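Local coordinates for protein endo-pectate lyase (Erwinia chrysanthemi, PDB 3B4N) that probably depolymerises polygalacturonate and methylated pectins by endo-acting, calcium-dependent eliminative cleavage, as a secreted pectate lyase of polysaccharide lyase family 3, at residues 35-40 with 68-73; 47-52 with 61-66; 131-136 with 161-166. One frame throughout, in Å; residues are numbered along the deposited sequence. Where two conformers were deposited one is given.

Contact 1 (35-40 with 68-73); sequences LGWSTD and AETRTF. With EDO (1,2-ethanediol), chain G.
The indole of Trp37 lies flat beneath the backbone of Arg71 and Thr72. Over this face come Arg71 O and Thr72 N, both displaced toward the rim, and Arg71 CA makes a CH-pi contact, 4.1 Å from the centroid of the five-membered ring of Trp37. Phe73 CB meets the ring edge in plane, 3.8 Å from Trp37 CZ3. With chi1 at 61°, Trp37 CG sits between its own N and carbonyl carbon, a setting that lays the ring along the neighbouring chain. The guanidinium of Arg71, turned only 18° from the indole plane, carries Thr39 CG2 over one face, 3.7 Å from Arg71 NE. At its edge, Arg71 NH1 donates in plane to Ala68 O (2.9 Å) and Thr70 O, reaching each oxygen from above its carbonyl plane. One water joins Arg71 NE to Thr39 N, and another joins Arg71 NH2 to Thr39 O.

The antiparallel backbone pairing is short: Leu35 and Phe73 form a hydrogen-bonded pair, with Leu35 N to Phe73 O at 2.8 Å and nearly straight. Gly36 faces Thr72 as the non-hydrogen-bonded pair, and Trp37 N then donates to Arg71 O at 3.0 Å. Leu35 and Phe73 point the same way from the sheet, Leu35 CD1 touching Phe73 CD2. Thr72 OG1 is hydrogen-bonded to Asn240 O, in the beta helix.

Where direct pairing ends, water and arginine take over: with two carbonyls and two waters around its edge, the guanidinium is fixed in rotation and probably keeps its charge, linking the carbonyls of its own loop to the backbone of Thr39 through water.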
loop_
_atom_site.group_PDB
_atom_site.type_symbol
_atom_site.label_atom_id
_atom_site.label_comp_id
_atom_site.label_asym_id
_atom_site.label_seq_id
_atom_site.Cartn_x
_atom_site.Cartn_y
_atom_site.Cartn_z
ATOM N N LEU A 35 -5.491 -8.714 7.660
ATOM C CA LEU A 35 -6.739 -8.651 6.921
ATOM C C LEU A 35 -6.778 -7.353 6.140
ATOM O O LEU A 35 -6.362 -6.306 6.633
ATOM C CB LEU A 35 -7.938 -8.670 7.863
ATOM C CG LEU A 35 -8.096 -9.886 8.765
ATOM C CD1 LEU A 35 -9.362 -9.723 9.613
ATOM C CD2 LEU A 35 -8.178 -11.145 7.915
ATOM N N GLY A 36 -7.285 -7.440 4.920
ATOM C CA GLY A 36 -7.440 -6.265 4.086
ATOM C C GLY A 36 -8.799 -6.387 3.426
ATOM O O GLY A 36 -9.149 -7.448 2.896
ATOM N N TRP A 37 -9.594 -5.323 3.462
ATOM C CA TRP A 37 -10.896 -5.393 2.824
ATOM C C TRP A 37 -11.218 -4.115 2.091
ATOM O O TRP A 37 -10.574 -3.085 2.290
ATOM C CB TRP A 37 -11.999 -5.673 3.861
ATOM C CG TRP A 37 -12.138 -4.622 4.941
ATOM C CD1 TRP A 37 -12.992 -3.551 4.949
ATOM C CD2 TRP A 37 -11.378 -4.536 6.150
ATOM N NE1 TRP A 37 -12.807 -2.806 6.090
ATOM C CE2 TRP A 37 -11.822 -3.387 6.846
ATOM C CE3 TRP A 37 -10.362 -5.320 6.713
ATOM C CZ2 TRP A 37 -11.281 -3.001 8.080
ATOM C CZ3 TRP A 37 -9.823 -4.939 7.937
ATOM C CH2 TRP A 37 -10.284 -3.788 8.608
ATOM N N SER A 38 -12.195 -4.207 1.203
ATOM C CA SER A 38 -12.683 -3.039 0.495
ATOM C C SER A 38 -14.184 -3.059 0.734
ATOM O O SER A 38 -14.789 -4.121 0.891
ATOM C CB SER A 38 -12.392 -3.111 -1.008
ATOM O OG SER A 38 -13.093 -4.174 -1.624
ATOM N N THR A 39 -14.786 -1.883 0.809
ATOM C CA THR A 39 -16.222 -1.804 0.997
ATOM C C THR A 39 -16.724 -0.606 0.216
ATOM O O THR A 39 -15.996 0.370 0.042
ATOM C CB THR A 39 -16.610 -1.648 2.496
ATOM O OG1 THR A 39 -18.037 -1.636 2.610
ATOM C CG2 THR A 39 -16.052 -0.351 3.085
ATOM N N ASP A 40 -17.950 -0.700 -0.290
ATOM C CA ASP A 40 -18.533 0.424 -1.008
ATOM C C ASP A 40 -19.611 1.096 -0.157
ATOM O O ASP A 40 -20.391 1.909 -0.658
ATOM C CB ASP A 40 -19.107 -0.008 -2.360
ATOM C CG ASP A 40 -20.010 -1.207 -2.257
ATOM O OD1 ASP A 40 -20.574 -1.439 -1.172
ATOM O OD2 ASP A 40 -20.166 -1.917 -3.274
ATOM N N ALA A 68 -14.015 3.954 11.219
ATOM C CA ALA A 68 -14.601 3.843 9.890
ATOM C C ALA A 68 -13.659 4.035 8.719
ATOM O O ALA A 68 -14.036 3.769 7.574
ATOM C CB ALA A 68 -15.749 4.852 9.767
ATOM N N GLU A 69 -12.442 4.482 9.000
ATOM C CA GLU A 69 -11.484 4.790 7.943
ATOM C C GLU A 69 -10.495 3.701 7.556
ATOM O O GLU A 69 -10.103 3.595 6.392
ATOM C CB GLU A 69 -10.727 6.066 8.325
ATOM C CG GLU A 69 -11.640 7.293 8.535
ATOM C CD GLU A 69 -12.354 7.320 9.893
ATOM O OE1 GLU A 69 -13.457 7.894 9.972
ATOM O OE2 GLU A 69 -11.815 6.791 10.885
ATOM N N THR A 70 -10.081 2.894 8.519
ATOM C CA THR A 70 -9.122 1.856 8.208
ATOM C C THR A 70 -9.692 0.795 7.270
ATOM O O THR A 70 -10.904 0.579 7.206
ATOM C CB THR A 70 -8.606 1.179 9.503
ATOM O OG1 THR A 70 -7.502 0.332 9.171
ATOM C CG2 THR A 70 -9.703 0.329 10.168
ATOM N N ARG A 71 -8.808 0.144 6.520
ATOM C CA ARG A 71 -9.227 -0.928 5.627
ATOM C C ARG A 71 -8.331 -2.139 5.847
ATOM O O ARG A 71 -8.320 -3.075 5.046
ATOM C CB ARG A 71 -9.170 -0.467 4.166
ATOM C CG ARG A 71 -10.226 0.594 3.827
ATOM C CD ARG A 71 -11.646 0.043 3.915
ATOM N NE ARG A 71 -12.637 1.031 3.478
ATOM C CZ ARG A 71 -13.228 1.926 4.270
ATOM N NH1 ARG A 71 -12.950 1.987 5.568
ATOM N NH2 ARG A 71 -14.102 2.777 3.757
ATOM N N THR A 72 -7.577 -2.111 6.946
ATOM C CA THR A 72 -6.690 -3.220 7.285
ATOM C C THR A 72 -6.739 -3.500 8.786
ATOM O O THR A 72 -7.157 -2.659 9.586
ATOM C CB THR A 72 -5.212 -2.930 6.912
ATOM O OG1 THR A 72 -4.734 -1.832 7.699
ATOM C CG2 THR A 72 -5.066 -2.614 5.411
ATOM N N PHE A 73 -6.296 -4.692 9.158
ATOM C CA PHE A 73 -6.268 -5.112 10.554
ATOM C C PHE A 73 -5.239 -6.220 10.707
ATOM O O PHE A 73 -4.999 -6.983 9.776
ATOM C CB PHE A 73 -7.636 -5.656 10.978
ATOM C CG PHE A 73 -7.680 -6.147 12.395
ATOM C CD1 PHE A 73 -7.650 -5.242 13.448
ATOM C CD2 PHE A 73 -7.742 -7.509 12.677
ATOM C CE1 PHE A 73 -7.681 -5.674 14.766
ATOM C CE2 PHE A 73 -7.772 -7.958 14.004
ATOM C CZ PHE A 73 -7.742 -7.040 15.044
HETATM C C1 EDO G . -16.672 -4.020 -1.973
HETATM O O1 EDO G . -15.534 -3.007 -2.151
HETATM C C2 EDO G . -16.867 -4.970 -3.161
HETATM O O2 EDO G . -15.551 -5.793 -3.320
HETATM O O HOH W 1 -12.276 0.243 0.619
HETATM O O HOH W 2 -14.702 2.649 0.833
#

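Contact 2 (47-52 with 61-66); sequences QEVYRG and ERIAVL. With EDO (1,2-ethanediol), chain I.
Val49 O receives two backbone donors, Ile63 N at 2.8 Å and, weakly, Ala64 N at 3.5 Å, which marks a classic beta bulge in an antiparallel hairpin. Before it, Gln47 with Leu66 and Val49 with Ala64 are hydrogen-bonded pairs; beyond it the register moves by one residue, so that Tyr50 faces Arg62 and Arg51 exchanges two bonds with Glu61.

The polar side chains meet on the face of Glu48, Tyr50 and Arg62. Arg62 NH1 forms a salt bridge with Glu48 OE2 at 3.0 Å, bent to 133° at the hydrogen and arriving from above the carboxylate plane. Tyr50 OH donates to Glu48 OE1 at 2.7 Å, so both carboxylate oxygens are held, and Arg46 is a second charged partner of OE2. Bound ethanediol, probably from the crystallisation liquor, accepts from Arg62 NE and NH2.

Dispersion contacts accompany these bonds. The aliphatic part of Arg62 runs over one face of the Tyr50 ring, CG standing 4.1 Å from the ring centroid; Arg62 CG is anti to its own backbone N (chi1 -157°), and a bend at chi3 turns the guanidinium toward Glu48. On the other face of the sheet, Val49 CG1 packs on Ile63 CG1 at 3.8 Å, while Val49 CG2 meets Leu66 CD1 at 3.7 Å. Ile63 CG2 lies over the centre of the Arg51 guanidinium, which is salt-bridged to Asp75.

Strand 61-66 is an outermost strand of a four-stranded antiparallel sheet. Strand 85-92 flanks 44-52 on its other side, and the apolar face rests on Leu35, Trp37 and Phe73 of the three-stranded sheet.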
loop_
_atom_site.group_PDB
_atom_site.type_symbol
_atom_site.label_atom_id
_atom_site.label_comp_id
_atom_site.label_asym_id
_atom_site.label_seq_id
_atom_site.Cartn_x
_atom_site.Cartn_y
_atom_site.Cartn_z
ATOM N N GLN A 47 -16.292 -0.589 12.103
ATOM C CA GLN A 47 -16.041 -1.843 11.408
ATOM C C GLN A 47 -15.636 -2.859 12.460
ATOM O O GLN A 47 -14.786 -2.581 13.297
ATOM C CB GLN A 47 -14.943 -1.652 10.361
ATOM C CG GLN A 47 -15.322 -0.575 9.353
ATOM C CD GLN A 47 -14.200 -0.267 8.398
ATOM O OE1 GLN A 47 -13.208 0.374 8.769
ATOM N NE2 GLN A 47 -14.343 -0.726 7.162
ATOM N N GLU A 48 -16.252 -4.032 12.419
ATOM C CA GLU A 48 -15.970 -5.047 13.418
ATOM C C GLU A 48 -15.342 -6.276 12.807
ATOM O O GLU A 48 -15.771 -6.751 11.758
ATOM C CB GLU A 48 -17.264 -5.431 14.130
ATOM C CG GLU A 48 -18.013 -4.237 14.708
ATOM C CD GLU A 48 -19.264 -4.645 15.449
ATOM O OE1 GLU A 48 -19.971 -5.556 14.968
ATOM O OE2 GLU A 48 -19.544 -4.043 16.504
ATOM N N VAL A 49 -14.316 -6.793 13.465
ATOM C CA VAL A 49 -13.644 -7.985 12.972
ATOM C C VAL A 49 -14.117 -9.169 13.798
ATOM O O VAL A 49 -14.128 -9.111 15.023
ATOM C CB VAL A 49 -12.109 -7.878 13.103
ATOM C CG1 VAL A 49 -11.443 -9.091 12.462
ATOM C CG2 VAL A 49 -11.619 -6.591 12.453
ATOM N N TYR A 50 -14.520 -10.233 13.110
ATOM C CA TYR A 50 -14.986 -11.458 13.754
ATOM C C TYR A 50 -14.053 -12.605 13.392
ATOM O O TYR A 50 -13.490 -12.651 12.297
ATOM C CB TYR A 50 -16.410 -11.781 13.304
ATOM C CG TYR A 50 -17.428 -10.843 13.890
ATOM C CD1 TYR A 50 -18.078 -11.154 15.086
ATOM C CD2 TYR A 50 -17.699 -9.616 13.287
ATOM C CE1 TYR A 50 -18.967 -10.268 15.673
ATOM C CE2 TYR A 50 -18.591 -8.715 13.867
ATOM C CZ TYR A 50 -19.218 -9.049 15.061
ATOM O OH TYR A 50 -20.077 -8.154 15.659
ATOM N N ARG A 51 -13.903 -13.544 14.318
ATOM C CA ARG A 51 -13.026 -14.685 14.104
ATOM C C ARG A 51 -13.612 -15.935 14.747
ATOM O O ARG A 51 -14.341 -15.848 15.732
ATOM C CB ARG A 51 -11.656 -14.404 14.728
ATOM C CG ARG A 51 -10.582 -15.438 14.404
ATOM C CD ARG A 51 -9.303 -15.147 15.179
ATOM N NE ARG A 51 -9.446 -15.517 16.584
ATOM C CZ ARG A 51 -8.637 -15.119 17.555
ATOM N NH1 ARG A 51 -7.605 -14.327 17.285
ATOM N NH2 ARG A 51 -8.870 -15.498 18.806
ATOM N N GLY A 52 -13.283 -17.085 14.171
ATOM C CA GLY A 52 -13.730 -18.353 14.716
ATOM C C GLY A 52 -12.707 -19.420 14.386
ATOM O O GLY A 52 -11.856 -19.212 13.524
ATOM N N GLU A 61 -16.906 -14.820 16.696
ATOM C CA GLU A 61 -16.972 -13.875 17.787
ATOM C C GLU A 61 -16.105 -12.662 17.497
ATOM O O GLU A 61 -15.070 -12.763 16.846
ATOM C CB GLU A 61 -16.576 -14.555 19.086
ATOM C CG GLU A 61 -17.638 -15.562 19.501
ATOM C CD GLU A 61 -17.433 -16.101 20.890
ATOM O OE1 GLU A 61 -17.196 -15.285 21.807
ATOM O OE2 GLU A 61 -17.524 -17.336 21.059
ATOM N N ARG A 62 -16.539 -11.507 17.980
ATOM C CA ARG A 62 -15.817 -10.280 17.702
ATOM C C ARG A 62 -14.470 -10.189 18.406
ATOM O O ARG A 62 -14.369 -10.467 19.602
ATOM C CB ARG A 62 -16.679 -9.070 18.072
ATOM C CG ARG A 62 -16.272 -7.799 17.345
ATOM C CD ARG A 62 -17.183 -6.651 17.720
ATOM N NE ARG A 62 -17.051 -6.330 19.133
ATOM C CZ ARG A 62 -17.939 -5.615 19.814
ATOM N NH1 ARG A 62 -19.026 -5.150 19.211
ATOM N NH2 ARG A 62 -17.743 -5.379 21.101
ATOM N N ILE A 63 -13.441 -9.821 17.650
ATOM C CA ILE A 63 -12.109 -9.658 18.218
ATOM C C ILE A 63 -11.655 -8.206 18.170
ATOM O O ILE A 63 -10.659 -7.854 18.791
ATOM C CB ILE A 63 -11.046 -10.555 17.527
ATOM C CG1 ILE A 63 -10.909 -10.210 16.042
ATOM C CG2 ILE A 63 -11.422 -12.018 17.730
ATOM C CD1 ILE A 63 -9.711 -10.911 15.374
ATOM N N ALA A 64 -12.384 -7.356 17.444
ATOM C CA ALA A 64 -12.017 -5.946 17.383
ATOM C C ALA A 64 -13.118 -5.023 16.890
ATOM O O ALA A 64 -13.976 -5.422 16.109
ATOM C CB ALA A 64 -10.766 -5.759 16.497
ATOM N N VAL A 65 -13.102 -3.790 17.390
ATOM C CA VAL A 65 -14.026 -2.755 16.933
ATOM C C VAL A 65 -13.072 -1.683 16.410
ATOM O O VAL A 65 -12.236 -1.171 17.166
ATOM C CB VAL A 65 -14.876 -2.159 18.070
ATOM C CG1 VAL A 65 -15.647 -0.945 17.548
ATOM C CG2 VAL A 65 -15.862 -3.209 18.592
ATOM N N LEU A 66 -13.204 -1.352 15.127
ATOM C CA LEU A 66 -12.325 -0.384 14.475
ATOM C C LEU A 66 -13.060 0.856 14.019
ATOM O O LEU A 66 -14.286 0.862 13.934
ATOM C CB LEU A 66 -11.666 -1.035 13.255
ATOM C CG LEU A 66 -11.023 -2.404 13.512
ATOM C CD1 LEU A 66 -10.563 -3.007 12.201
ATOM C CD2 LEU A 66 -9.864 -2.262 14.497
HETATM C C1 EDO I . -14.249 -7.330 22.132
HETATM O O1 EDO I . -15.771 -7.460 22.051
HETATM C C2 EDO I . -13.549 -7.257 20.773
HETATM O O2 EDO I . -14.249 -6.139 19.934
#

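Contact 3 (131-136 with 161-166); sequences TVDCGG and VKNLRI. With EDO (1,2-ethanediol), chain G.
Val132 and Val161, then Asp133 and Lys162, pair in parallel between successive coils of the right-handed parallel beta helix. Lys162 N donates to Val132 O at 3.0 Å and Cys134 N to Lys162 O at 2.8 Å, both nearly in line with the carbonyl. The chain turns a corner at Asn163, where phi is positive (59°), and the strands on the two sides of it belong to different faces of the helix; the other coil turns with it through Gly135 and Gly136, also at positive phi. Gly136 N reaches Asn163 O at 2.8 Å, from above the carbonyl plane, and carries the pairing round the bend.

Inside the corner Cys134 is buried. Its SG, disulfide-bonded to Cys121, packs against Val161 CG2 at 3.4 Å, and Cys134 CB lies against Leu164 CD1. On the outer face, Lys162 extends alongside Asp133, CE being 3.6 Å from Asp133 OD2, while the charged atoms stay beyond salt-bridge distance. The Asp133 carboxylate has CG anti to the backbone N (chi1 -169°), which lets OD1 take the Gly135 N-H at 2.9 Å on its anti side and close an Asx turn; OD2 accepts from the ethanediol. Farther on, Arg165 is salt-bridged to Glu190. Two waters link it back to 131-136, both donating to Gly136 O, one accepting from Arg165 NE at 2.8 Å and the other from NH1.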
loop_
_atom_site.group_PDB
_atom_site.type_symbol
_atom_site.label_atom_id
_atom_site.label_comp_id
_atom_site.label_asym_id
_atom_site.label_seq_id
_atom_site.Cartn_x
_atom_site.Cartn_y
_atom_site.Cartn_z
ATOM N N THR A 131 -14.079 0.615 -12.970
ATOM C CA THR A 131 -13.632 -0.069 -11.769
ATOM C C THR A 131 -13.723 -1.566 -12.002
ATOM O O THR A 131 -14.717 -2.064 -12.553
ATOM C CB THR A 131 -14.516 0.308 -10.564
ATOM O OG1 THR A 131 -14.339 1.696 -10.263
ATOM C CG2 THR A 131 -14.145 -0.529 -9.340
ATOM N N VAL A 132 -12.679 -2.285 -11.603
ATOM C CA VAL A 132 -12.663 -3.729 -11.753
ATOM C C VAL A 132 -12.427 -4.374 -10.402
ATOM O O VAL A 132 -11.448 -4.071 -9.715
ATOM C CB VAL A 132 -11.559 -4.198 -12.728
ATOM C CG1 VAL A 132 -11.525 -5.722 -12.778
ATOM C CG2 VAL A 132 -11.820 -3.635 -14.125
ATOM N N ASP A 133 -13.348 -5.247 -10.012
ATOM C CA ASP A 133 -13.238 -5.965 -8.751
ATOM C C ASP A 133 -12.649 -7.325 -9.098
ATOM O O ASP A 133 -13.295 -8.137 -9.768
ATOM C CB ASP A 133 -14.620 -6.143 -8.126
ATOM C CG ASP A 133 -14.558 -6.651 -6.699
ATOM O OD1 ASP A 133 -13.623 -7.406 -6.351
ATOM O OD2 ASP A 133 -15.471 -6.295 -5.923
ATOM N N CYS A 134 -11.426 -7.572 -8.646
ATOM C CA CYS A 134 -10.743 -8.825 -8.934
ATOM C C CYS A 134 -11.170 -10.000 -8.065
ATOM O O CYS A 134 -10.683 -11.119 -8.240
ATOM C CB CYS A 134 -9.233 -8.623 -8.842
ATOM S SG CYS A 134 -8.616 -7.428 -10.066
ATOM N N GLY A 135 -12.057 -9.740 -7.111
ATOM C CA GLY A 135 -12.571 -10.803 -6.263
ATOM C C GLY A 135 -11.591 -11.613 -5.437
ATOM O O GLY A 135 -11.870 -12.766 -5.114
ATOM N N GLY A 136 -10.445 -11.028 -5.105
ATOM C CA GLY A 136 -9.467 -11.722 -4.287
ATOM C C GLY A 136 -8.541 -12.710 -4.971
ATOM O O GLY A 136 -7.820 -13.441 -4.292
ATOM N N VAL A 161 -8.782 -0.655 -9.481
ATOM C CA VAL A 161 -8.707 -2.097 -9.360
ATOM C C VAL A 161 -8.798 -2.396 -7.865
ATOM O O VAL A 161 -8.237 -1.664 -7.042
ATOM C CB VAL A 161 -7.394 -2.676 -9.942
ATOM C CG1 VAL A 161 -6.183 -2.136 -9.192
ATOM C CG2 VAL A 161 -7.436 -4.193 -9.869
ATOM N N LYS A 162 -9.548 -3.426 -7.500
ATOM C CA LYS A 162 -9.654 -3.765 -6.088
ATOM C C LYS A 162 -9.681 -5.250 -5.816
ATOM O O LYS A 162 -10.042 -6.046 -6.686
ATOM C CB LYS A 162 -10.873 -3.091 -5.451
ATOM C CG LYS A 162 -12.207 -3.410 -6.073
ATOM C CD LYS A 162 -13.278 -2.516 -5.446
ATOM C CE LYS A 162 -14.653 -2.757 -6.024
ATOM N NZ LYS A 162 -15.635 -1.796 -5.435
ATOM N N ASN A 163 -9.254 -5.610 -4.607
ATOM C CA ASN A 163 -9.237 -6.990 -4.127
ATOM C C ASN A 163 -8.381 -7.886 -5.010
ATOM O O ASN A 163 -8.882 -8.792 -5.675
ATOM C CB ASN A 163 -10.670 -7.529 -4.080
ATOM C CG ASN A 163 -11.621 -6.596 -3.365
ATOM O OD1 ASN A 163 -12.718 -6.320 -3.854
ATOM N ND2 ASN A 163 -11.217 -6.111 -2.210
ATOM N N LEU A 164 -7.078 -7.646 -4.995
ATOM C CA LEU A 164 -6.161 -8.410 -5.825
ATOM C C LEU A 164 -4.920 -8.762 -5.036
ATOM O O LEU A 164 -4.465 -7.973 -4.217
ATOM C CB LEU A 164 -5.770 -7.572 -7.044
ATOM C CG LEU A 164 -4.757 -8.137 -8.048
ATOM C CD1 LEU A 164 -5.362 -9.326 -8.794
ATOM C CD2 LEU A 164 -4.373 -7.039 -9.038
ATOM N N ARG A 165 -4.381 -9.951 -5.282
ATOM C CA ARG A 165 -3.167 -10.391 -4.616
ATOM C C ARG A 165 -2.103 -10.602 -5.678
ATOM O O ARG A 165 -2.364 -11.190 -6.727
ATOM C CB ARG A 165 -3.395 -11.704 -3.854
ATOM C CG ARG A 165 -2.209 -12.133 -2.981
ATOM C CD ARG A 165 -2.381 -13.573 -2.505
ATOM N NE ARG A 165 -3.680 -13.781 -1.874
ATOM C CZ ARG A 165 -3.948 -13.531 -0.597
ATOM N NH1 ARG A 165 -5.169 -13.744 -0.133
ATOM N NH2 ARG A 165 -2.999 -13.092 0.220
ATOM N N ILE A 166 -0.909 -10.094 -5.398
ATOM C CA ILE A 166 0.228 -10.225 -6.297
ATOM C C ILE A 166 1.146 -11.271 -5.673
ATOM O O ILE A 166 1.584 -11.118 -4.532
ATOM C CB ILE A 166 0.991 -8.884 -6.429
ATOM C CG1 ILE A 166 0.024 -7.767 -6.829
ATOM C CG2 ILE A 166 2.119 -9.023 -7.452
ATOM C CD1 ILE A 166 -0.703 -8.009 -8.137
HETATM C C1 EDO G . -16.672 -4.020 -1.973
HETATM O O1 EDO G . -15.534 -3.007 -2.151
HETATM C C2 EDO G . -16.867 -4.970 -3.161
HETATM O O2 EDO G . -15.551 -5.793 -3.320
HETATM O O HOH W 3 -5.599 -14.728 -3.657
HETATM O O HOH W 4 -7.903 -13.914 -1.587
#

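Contacts 1 and 2 belong to the two facing antiparallel sheets of the N-terminal beta domain, their centres 12 Å apart. They touch directly, Phe73 CE1 lying 3.5 Å from Ala64 CB, and contact 2 falls within the chain between the two segments of contact 1. Contact 3 lies in the beta helix, its centre 14 Å from that of contact 1. There Ser38 OG packs 4.2 Å from Lys162 CD, and one ethanediol, hydrogen-bonded to Ser38 OG and Asp133 OD2, bridges the domain junction. Contact 2 stays about 11 Å from contact 3 between nearest atoms. None of the three contacts contains a metal ligand; the side chain of Val161 is about 13 Å from a zinc ion and about 10 Å from that of the zinc-binding His176.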